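Local coordinates for peptidoglycan D,D-transpeptidase MrdA (Pseudomonas aeruginosa, PDB 7KIS), which probably catalyses the peptide cross-linking of cell-wall peptidoglycan as a D,D-transpeptidase, and is bound here by a diazabicyclooctane inhibitor, at residues P243-V248 against K482-Q487; G268-I273 against I579-M584; V349-Y354 against N385-Y390. All coordinates share one frame; numbering follows the deposited sequence.

Interaction 1: P243-V248 against K482-Q487; sequences PGKDIV and KTIDGQ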
# COMPACT_ATOMS: atom_id res chain seq x y z
N PRO A 243 -28.13 12.07 -13.56
CA PRO A 243 -26.95 11.26 -13.89
C PRO A 243 -26.15 10.90 -12.65
O PRO A 243 -26.23 11.57 -11.61
CB PRO A 243 -26.14 12.17 -14.83
CG PRO A 243 -26.61 13.55 -14.53
CD PRO A 243 -28.06 13.41 -14.16
N GLY A 244 -25.39 9.82 -12.76
CA GLY A 244 -24.61 9.36 -11.63
C GLY A 244 -23.60 10.39 -11.19
O GLY A 244 -23.16 11.24 -11.97
N LYS A 245 -23.22 10.32 -9.92
CA LYS A 245 -22.28 11.29 -9.37
C LYS A 245 -20.89 11.05 -9.95
O LYS A 245 -20.45 9.91 -10.09
CB LYS A 245 -22.24 11.20 -7.85
CG LYS A 245 -23.44 11.82 -7.15
CD LYS A 245 -23.34 11.65 -5.64
CE LYS A 245 -24.72 11.55 -5.01
NZ LYS A 245 -24.64 11.08 -3.60
N ASP A 246 -20.21 12.14 -10.27
CA ASP A 246 -18.88 12.07 -10.85
C ASP A 246 -17.84 12.00 -9.75
O ASP A 246 -17.94 12.68 -8.72
CB ASP A 246 -18.63 13.28 -11.75
CG ASP A 246 -19.75 13.49 -12.75
OD1 ASP A 246 -20.38 12.49 -13.16
OD2 ASP A 246 -20.02 14.65 -13.13
N ILE A 247 -16.82 11.17 -9.97
CA ILE A 247 -15.79 10.90 -8.98
C ILE A 247 -14.46 11.37 -9.52
O ILE A 247 -14.11 11.08 -10.67
CB ILE A 247 -15.72 9.40 -8.62
CG1 ILE A 247 -17.04 8.94 -8.02
CG2 ILE A 247 -14.57 9.12 -7.67
CD1 ILE A 247 -17.07 7.47 -7.74
N VAL A 248 -13.72 12.11 -8.70
CA VAL A 248 -12.37 12.54 -9.01
C VAL A 248 -11.43 11.69 -8.18
O VAL A 248 -11.54 11.66 -6.94
CB VAL A 248 -12.17 14.04 -8.72
CG1 VAL A 248 -10.88 14.53 -9.35
CG2 VAL A 248 -13.36 14.84 -9.23
N LYS A 482 -10.94 11.25 -4.41
CA LYS A 482 -10.62 12.56 -3.84
C LYS A 482 -11.89 13.33 -3.49
O LYS A 482 -12.01 13.87 -2.39
CB LYS A 482 -9.75 13.36 -4.81
CG LYS A 482 -8.96 14.47 -4.14
CD LYS A 482 -7.88 15.02 -5.05
CE LYS A 482 -7.32 16.34 -4.53
NZ LYS A 482 -6.75 16.20 -3.16
N THR A 483 -12.84 13.39 -4.43
CA THR A 483 -14.12 14.04 -4.20
C THR A 483 -15.24 13.18 -4.79
O THR A 483 -15.04 12.48 -5.78
CB THR A 483 -14.21 15.44 -4.84
OG1 THR A 483 -14.55 15.33 -6.22
CG2 THR A 483 -12.89 16.19 -4.70
N ILE A 484 -16.41 13.25 -4.16
CA ILE A 484 -17.63 12.65 -4.68
C ILE A 484 -18.64 13.77 -4.87
O ILE A 484 -19.03 14.43 -3.90
CB ILE A 484 -18.19 11.57 -3.73
CG1 ILE A 484 -17.08 10.62 -3.29
CG2 ILE A 484 -19.31 10.81 -4.42
CD1 ILE A 484 -16.66 9.64 -4.36
N ASP A 485 -19.04 14.00 -6.12
CA ASP A 485 -19.94 15.09 -6.51
C ASP A 485 -19.35 16.46 -6.19
O ASP A 485 -20.09 17.44 -6.05
CB ASP A 485 -21.32 14.93 -5.86
CG ASP A 485 -22.45 15.35 -6.78
OD1 ASP A 485 -22.25 15.32 -8.02
OD2 ASP A 485 -23.53 15.71 -6.28
N GLY A 486 -18.03 16.54 -6.08
CA GLY A 486 -17.34 17.79 -5.82
C GLY A 486 -16.93 18.04 -4.39
O GLY A 486 -16.35 19.10 -4.11
N GLN A 487 -17.19 17.11 -3.47
CA GLN A 487 -16.78 17.24 -2.08
C GLN A 487 -16.06 15.98 -1.64
O GLN A 487 -16.47 14.87 -2.00
CB GLN A 487 -17.97 17.53 -1.16
CG GLN A 487 -19.24 16.79 -1.49
CD GLN A 487 -20.45 17.41 -0.81
OE1 GLN A 487 -20.42 18.58 -0.43
NE2 GLN A 487 -21.51 16.63 -0.65
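A classic beta bulge joins V248 to K482 and T483 where two antiparallel strands meet. Both residues face V248, and its carbonyl O receives both of their backbone N-H groups. K482 N is 2.6 Å from V248 O. The second bond, from T483 N, is weak. In return V248 N donates to T483 O at 3.2 Å, which makes V248 and T483 a hydrogen-bonded pair. I247 and I484 form the next pair, non-hydrogen-bonded. Beyond them D485 N donates to D246 O at 3.1 Å, with an angle of 161° at the hydrogen. This is the edge of a mixed five-stranded sheet: strand 481-484 is outermost and strand 247-249 lies between it and strand 71-72. Right after T483 the chain reverses in a type I' turn from I484 to Q487, with D485 and G486 at its centre.

I247 and I484 lie side by side on one face of the sheet. CD1 of I484 touches CG1 of I247 at 3.7 Å. Y211 and helix 212-216 pack over this face. On the other face V248 and T483 also run alongside each other. The T483 hydroxyl sits between its own backbone N and carbonyl carbon (chi1 83°), and OG1 comes up to CG2 of V248. K245 and D485 cross at about a right angle. The K245 methylene CG rests 3.7 Å from the carboxylate carbon CG of D485, while K245 NZ stays 5.5 Å from D485 OD2. D246 OD1 accepts from I70 N, and K482 NZ forms a salt bridge with D279.

Interaction 2: G268-I273 against I579-M584; sequences GAIVAI and IAVAVM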
# COMPACT_ATOMS: atom_id res chain seq x y z
N GLY A 268 4.50 -7.45 -9.47
CA GLY A 268 4.57 -6.86 -8.15
C GLY A 268 3.52 -5.78 -7.97
O GLY A 268 2.47 -5.80 -8.62
N ALA A 269 3.82 -4.83 -7.08
CA ALA A 269 2.88 -3.79 -6.72
C ALA A 269 3.62 -2.54 -6.25
O ALA A 269 4.67 -2.64 -5.61
CB ALA A 269 1.91 -4.27 -5.64
N ILE A 270 3.06 -1.38 -6.57
CA ILE A 270 3.60 -0.09 -6.15
C ILE A 270 2.45 0.79 -5.69
O ILE A 270 1.43 0.92 -6.38
CB ILE A 270 4.37 0.61 -7.29
CG1 ILE A 270 5.60 -0.20 -7.69
CG2 ILE A 270 4.77 2.02 -6.89
CD1 ILE A 270 6.32 0.35 -8.90
N VAL A 271 2.60 1.40 -4.51
CA VAL A 271 1.57 2.26 -3.92
C VAL A 271 2.24 3.54 -3.44
O VAL A 271 3.16 3.49 -2.63
CB VAL A 271 0.83 1.57 -2.76
CG1 VAL A 271 -0.19 2.52 -2.15
CG2 VAL A 271 0.16 0.30 -3.24
N ALA A 272 1.77 4.68 -3.94
CA ALA A 272 2.28 5.99 -3.55
C ALA A 272 1.20 6.76 -2.81
O ALA A 272 0.04 6.79 -3.25
CB ALA A 272 2.76 6.78 -4.77
N ILE A 273 1.57 7.38 -1.70
CA ILE A 273 0.63 8.07 -0.82
C ILE A 273 1.15 9.47 -0.52
O ILE A 273 2.34 9.66 -0.24
CB ILE A 273 0.40 7.29 0.49
CG1 ILE A 273 -0.21 5.92 0.20
CG2 ILE A 273 -0.46 8.10 1.45
CD1 ILE A 273 -0.92 5.29 1.38
N ILE A 579 5.76 12.67 -0.37
CA ILE A 579 5.45 11.42 -1.06
C ILE A 579 5.85 10.27 -0.16
O ILE A 579 6.88 10.32 0.52
CB ILE A 579 6.16 11.33 -2.43
CG1 ILE A 579 5.85 10.01 -3.13
CG2 ILE A 579 7.67 11.49 -2.28
CD1 ILE A 579 4.61 10.04 -3.99
N ALA A 580 5.02 9.22 -0.13
CA ALA A 580 5.33 7.98 0.58
C ALA A 580 5.05 6.81 -0.35
O ALA A 580 3.95 6.70 -0.90
CB ALA A 580 4.49 7.85 1.86
N VAL A 581 6.05 5.95 -0.53
CA VAL A 581 6.00 4.88 -1.53
C VAL A 581 6.33 3.55 -0.86
O VAL A 581 7.23 3.48 -0.01
CB VAL A 581 6.96 5.15 -2.70
CG1 VAL A 581 6.78 4.10 -3.79
CG2 VAL A 581 6.75 6.54 -3.27
N ALA A 582 5.60 2.51 -1.24
CA ALA A 582 5.92 1.13 -0.87
C ALA A 582 5.95 0.30 -2.14
O ALA A 582 5.00 0.34 -2.93
CB ALA A 582 4.90 0.57 0.12
N VAL A 583 7.03 -0.45 -2.34
CA VAL A 583 7.25 -1.22 -3.56
C VAL A 583 7.52 -2.67 -3.20
O VAL A 583 8.34 -2.96 -2.33
CB VAL A 583 8.40 -0.64 -4.41
CG1 VAL A 583 8.55 -1.43 -5.70
CG2 VAL A 583 8.11 0.82 -4.73
N MET A 584 6.83 -3.58 -3.88
CA MET A 584 7.05 -5.02 -3.76
C MET A 584 7.34 -5.57 -5.15
O MET A 584 6.46 -5.55 -6.02
CB MET A 584 5.83 -5.71 -3.13
CG MET A 584 6.11 -7.10 -2.59
SD MET A 584 6.07 -8.39 -3.85
CE MET A 584 4.59 -7.94 -4.75
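Strands 268-273 and 579-584 run antiparallel, with axes 4.5 Å apart at closest approach and N-to-C directions 165° apart. A269 with M584, V271 with A582 and I273 with A580 are the hydrogen-bonded pairs. Each gives two backbone bonds, six in all. M584 N donates to A269 O at 2.9 Å, almost straight at 177°. I270 with V583 and A272 with V581 are the non-hydrogen-bonded pairs between them. Here CA-H groups point at carbonyl oxygens, as A272 CA does at A580 O, 3.2 Å away.

All twelve residues are buried. On one face I270 and V583 lie side by side, with CG1 of I270 3.8 Å from CG1 of V583. CG2 of I270 reaches on to CG1 of V581 at 4.2 Å. I579 comes in at the end of this row. Its CG1 is anti to the backbone N and chi2 is 88°, which brings CD1 to 3.8 Å from the A272 methyl CB. V598, V599 and L607 of helix 591-607 pack on this face.

The other face carries A269, V271, I273, A580, A582 and M584. M584 is bent at chi2 and chi3, and its methyl CE curls back to 3.6 Å from G268 CA. A463 of helix 459-470 touches both V271 and A582, and V318 of helix 317-320 touches A269 and V271. The two strands sit inside a five-stranded antiparallel sheet, between strands 280-286 and 566-572. Such a sheet with helices on both faces is the core of the penicillin-binding transpeptidase and serine beta-lactamase fold.

Interaction 3: V349-Y354 against N385-Y390; sequences VFDPGY and NDTYFY. With C9D ((2S,5R)-1-formyl-N'-[(3R)-pyrrolidine-3-carbonyl]-5-[(sulfooxy)amino]piperidine-2-carbohydrazide), chain C.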
# COMPACT_ATOMS: atom_id res chain seq x y z
N VAL A 349 23.47 -2.52 22.07
CA VAL A 349 23.36 -3.98 22.08
C VAL A 349 24.53 -4.52 21.27
O VAL A 349 24.70 -4.14 20.11
CB VAL A 349 22.02 -4.47 21.50
CG1 VAL A 349 22.13 -5.93 21.09
CG2 VAL A 349 20.90 -4.29 22.51
N PHE A 350 25.33 -5.40 21.87
CA PHE A 350 26.43 -6.02 21.14
C PHE A 350 25.91 -7.12 20.24
O PHE A 350 25.16 -8.00 20.68
CB PHE A 350 27.48 -6.58 22.10
CG PHE A 350 28.75 -6.98 21.41
CD1 PHE A 350 29.66 -6.02 20.99
CD2 PHE A 350 29.04 -8.32 21.18
CE1 PHE A 350 30.83 -6.38 20.35
CE2 PHE A 350 30.21 -8.69 20.54
CZ PHE A 350 31.11 -7.72 20.13
N ASP A 351 26.30 -7.07 18.96
CA ASP A 351 25.86 -8.04 17.97
C ASP A 351 27.01 -8.98 17.65
O ASP A 351 27.90 -8.63 16.85
CB ASP A 351 25.37 -7.33 16.70
CG ASP A 351 25.14 -8.29 15.55
OD1 ASP A 351 24.75 -9.45 15.79
OD2 ASP A 351 25.36 -7.87 14.39
N PRO A 352 27.06 -10.18 18.24
CA PRO A 352 28.07 -11.17 17.86
C PRO A 352 27.73 -11.96 16.61
O PRO A 352 28.47 -12.89 16.27
CB PRO A 352 28.10 -12.09 19.09
CG PRO A 352 26.70 -12.06 19.60
CD PRO A 352 26.17 -10.67 19.31
N GLY A 353 26.65 -11.61 15.92
CA GLY A 353 26.18 -12.36 14.77
C GLY A 353 25.00 -13.26 15.05
O GLY A 353 24.57 -13.99 14.15
N TYR A 354 24.45 -13.23 16.27
CA TYR A 354 23.35 -14.10 16.66
C TYR A 354 22.74 -13.54 17.94
O TYR A 354 23.31 -12.66 18.59
CB TYR A 354 23.82 -15.54 16.87
CG TYR A 354 25.03 -15.65 17.76
CD1 TYR A 354 26.32 -15.69 17.23
CD2 TYR A 354 24.90 -15.71 19.15
CE1 TYR A 354 27.43 -15.79 18.05
CE2 TYR A 354 26.00 -15.80 19.97
CZ TYR A 354 27.27 -15.84 19.41
OH TYR A 354 28.37 -15.94 20.23
N ASN A 385 20.04 -4.50 11.43
CA ASN A 385 20.56 -5.57 12.27
C ASN A 385 19.39 -6.37 12.85
O ASN A 385 18.42 -5.80 13.34
CB ASN A 385 21.43 -5.00 13.39
CG ASN A 385 22.19 -6.07 14.14
OD1 ASN A 385 21.68 -6.64 15.11
ND2 ASN A 385 23.41 -6.35 13.70
N ASP A 386 19.49 -7.70 12.79
CA ASP A 386 18.41 -8.53 13.30
C ASP A 386 18.50 -8.75 14.80
O ASP A 386 17.46 -8.84 15.47
CB ASP A 386 18.39 -9.88 12.57
CG ASP A 386 18.18 -9.73 11.07
OD1 ASP A 386 17.28 -8.97 10.67
OD2 ASP A 386 18.91 -10.38 10.30
N THR A 387 19.71 -8.84 15.35
CA THR A 387 19.86 -9.10 16.78
C THR A 387 19.31 -7.96 17.62
O THR A 387 18.75 -8.18 18.69
CB THR A 387 21.33 -9.36 17.11
OG1 THR A 387 22.12 -8.22 16.74
CG2 THR A 387 21.84 -10.58 16.36
N TYR A 388 19.48 -6.71 17.15
CA TYR A 388 18.92 -5.57 17.86
C TYR A 388 17.41 -5.70 18.01
O TYR A 388 16.86 -5.44 19.08
CB TYR A 388 19.28 -4.27 17.13
CG TYR A 388 18.75 -3.00 17.78
CD1 TYR A 388 17.45 -2.57 17.54
CD2 TYR A 388 19.56 -2.23 18.59
CE1 TYR A 388 16.97 -1.41 18.12
CE2 TYR A 388 19.09 -1.06 19.17
CZ TYR A 388 17.79 -0.66 18.93
OH TYR A 388 17.31 0.50 19.50
N PHE A 389 16.73 -6.10 16.94
CA PHE A 389 15.28 -6.25 16.99
C PHE A 389 14.86 -7.61 17.54
O PHE A 389 13.74 -7.74 18.03
CB PHE A 389 14.68 -6.01 15.60
CG PHE A 389 14.92 -4.62 15.09
CD1 PHE A 389 16.06 -4.33 14.36
CD2 PHE A 389 14.02 -3.60 15.35
CE1 PHE A 389 16.30 -3.05 13.89
CE2 PHE A 389 14.25 -2.32 14.88
CZ PHE A 389 15.39 -2.04 14.15
N TYR A 390 15.73 -8.62 17.44
CA TYR A 390 15.55 -9.82 18.25
C TYR A 390 15.50 -9.47 19.73
O TYR A 390 14.61 -9.91 20.46
CB TYR A 390 16.69 -10.81 17.98
CG TYR A 390 16.63 -11.54 16.66
CD1 TYR A 390 15.42 -11.79 16.03
CD2 TYR A 390 17.79 -11.99 16.04
CE1 TYR A 390 15.37 -12.46 14.81
CE2 TYR A 390 17.76 -12.66 14.84
CZ TYR A 390 16.54 -12.89 14.23
OH TYR A 390 16.51 -13.56 13.02
OAF C9D C . 17.93 -4.58 1.08
SAY C9D C . 18.60 -5.53 2.06
OAD C9D C . 19.12 -6.76 1.35
OAE C9D C . 19.73 -4.67 2.59
OAR C9D C . 17.54 -5.98 3.31
NAQ C9D C . 18.30 -6.08 4.53
CAU C9D C . 18.36 -7.52 4.99
CAJ C9D C . 17.86 -8.40 3.91
CB C9D C . 17.71 -9.81 4.34
CAM C9D C . 17.60 -7.67 6.31
N C9D C . 16.48 -8.69 6.25
CAG C9D C . 15.10 -8.23 6.44
OAA C9D C . 14.22 -8.76 5.84
CA C9D C . 16.71 -9.97 5.47
C C9D C . 17.21 -11.06 6.40
O C9D C . 17.51 -12.11 5.94
NAP C9D C . 17.36 -10.84 7.86
NAO C9D C . 17.85 -11.92 8.63
CAS C9D C . 17.07 -13.16 8.73
OAB C9D C . 16.02 -13.26 8.18
CAV C9D C . 17.64 -14.36 9.58
CAI C9D C . 19.16 -14.52 9.23
CAH C9D C . 19.24 -15.82 8.31
NAN C9D C . 18.18 -16.56 8.69
CAL C9D C . 17.02 -15.51 9.18
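The side chains of D351 and N385 approach from opposite directions at the N-terminal end of helix 386-396, beside the inhibitor pocket. N385 ND2 donates to D351 OD2 at 2.6 Å. The donor lies well above the carboxylate plane, while the acceptor lies in the amide plane of N385. The two planes are 79° apart. N385 and D386 are the last two residues of the family's S-x-N motif, here S-x-D with D386 in the third place.

CG of D351 lies anti to its N (chi1 170°), which carries the carboxylate over to N385 and T387. D351 OD1 is 3.1 Å from T387 OG1, and the T387 methyl CG2 packs beside it, reaching Y354 O at 3.4 Å. Farther along, V349 CB meets the Y388 ring obliquely.

Each carboxylate oxygen is also held from elsewhere. D351 OD1 accepts from G353 N at 2.9 Å, which closes an Asx turn and bends the chain after the strand. D351 OD2 also accepts from D372 N, and N385 ND2 gives a second bond to D372 OD2. The amide oxygen caps the helix: N385 OD1 accepts from Y388 N at 3.0 Å, in the carbonyl plane. N385 is thus the N-cap, right before the helix, and its ND2 bonds to D351 and D372 probably help hold the amide in place for capping.

D386, the residue after the N-cap, is part of the inhibitor pocket. Its OD1 forms a salt bridge with K330, and its OD2 accepts from W367 N. The side chain of N385 is about 9 Å from that of S327, the predicted acyl-ester serine. On the inhibitor side, the hydrazide nitrogen NAO of C9D makes a weak hydrogen bond to D386 OD2 at 2.5 Å, with a bent angle of 117° at the hydrogen.

Overall arrangement
From the N terminus, 243-248 comes first, followed by strand 268-273. Segments 349-354 and 385-390 come next, and interaction 3 closes a short loop of 30 residues between them. Then 482-487 returns to 243-248 and closes interaction 1. Last, 579-584 returns to 268-273 and closes interaction 2. Interactions 1 and 2 therefore cross, and interaction 3 is nested inside both loops. Interaction 1 adds an edge strand to the mixed sheet that includes strand 71-72. Interaction 2 joins early and late strands in the central transpeptidase sheet. Interaction 3 lies by the inhibitor, its centre about 52 Å from that of interaction 1 and about 29 Å from that of interaction 2.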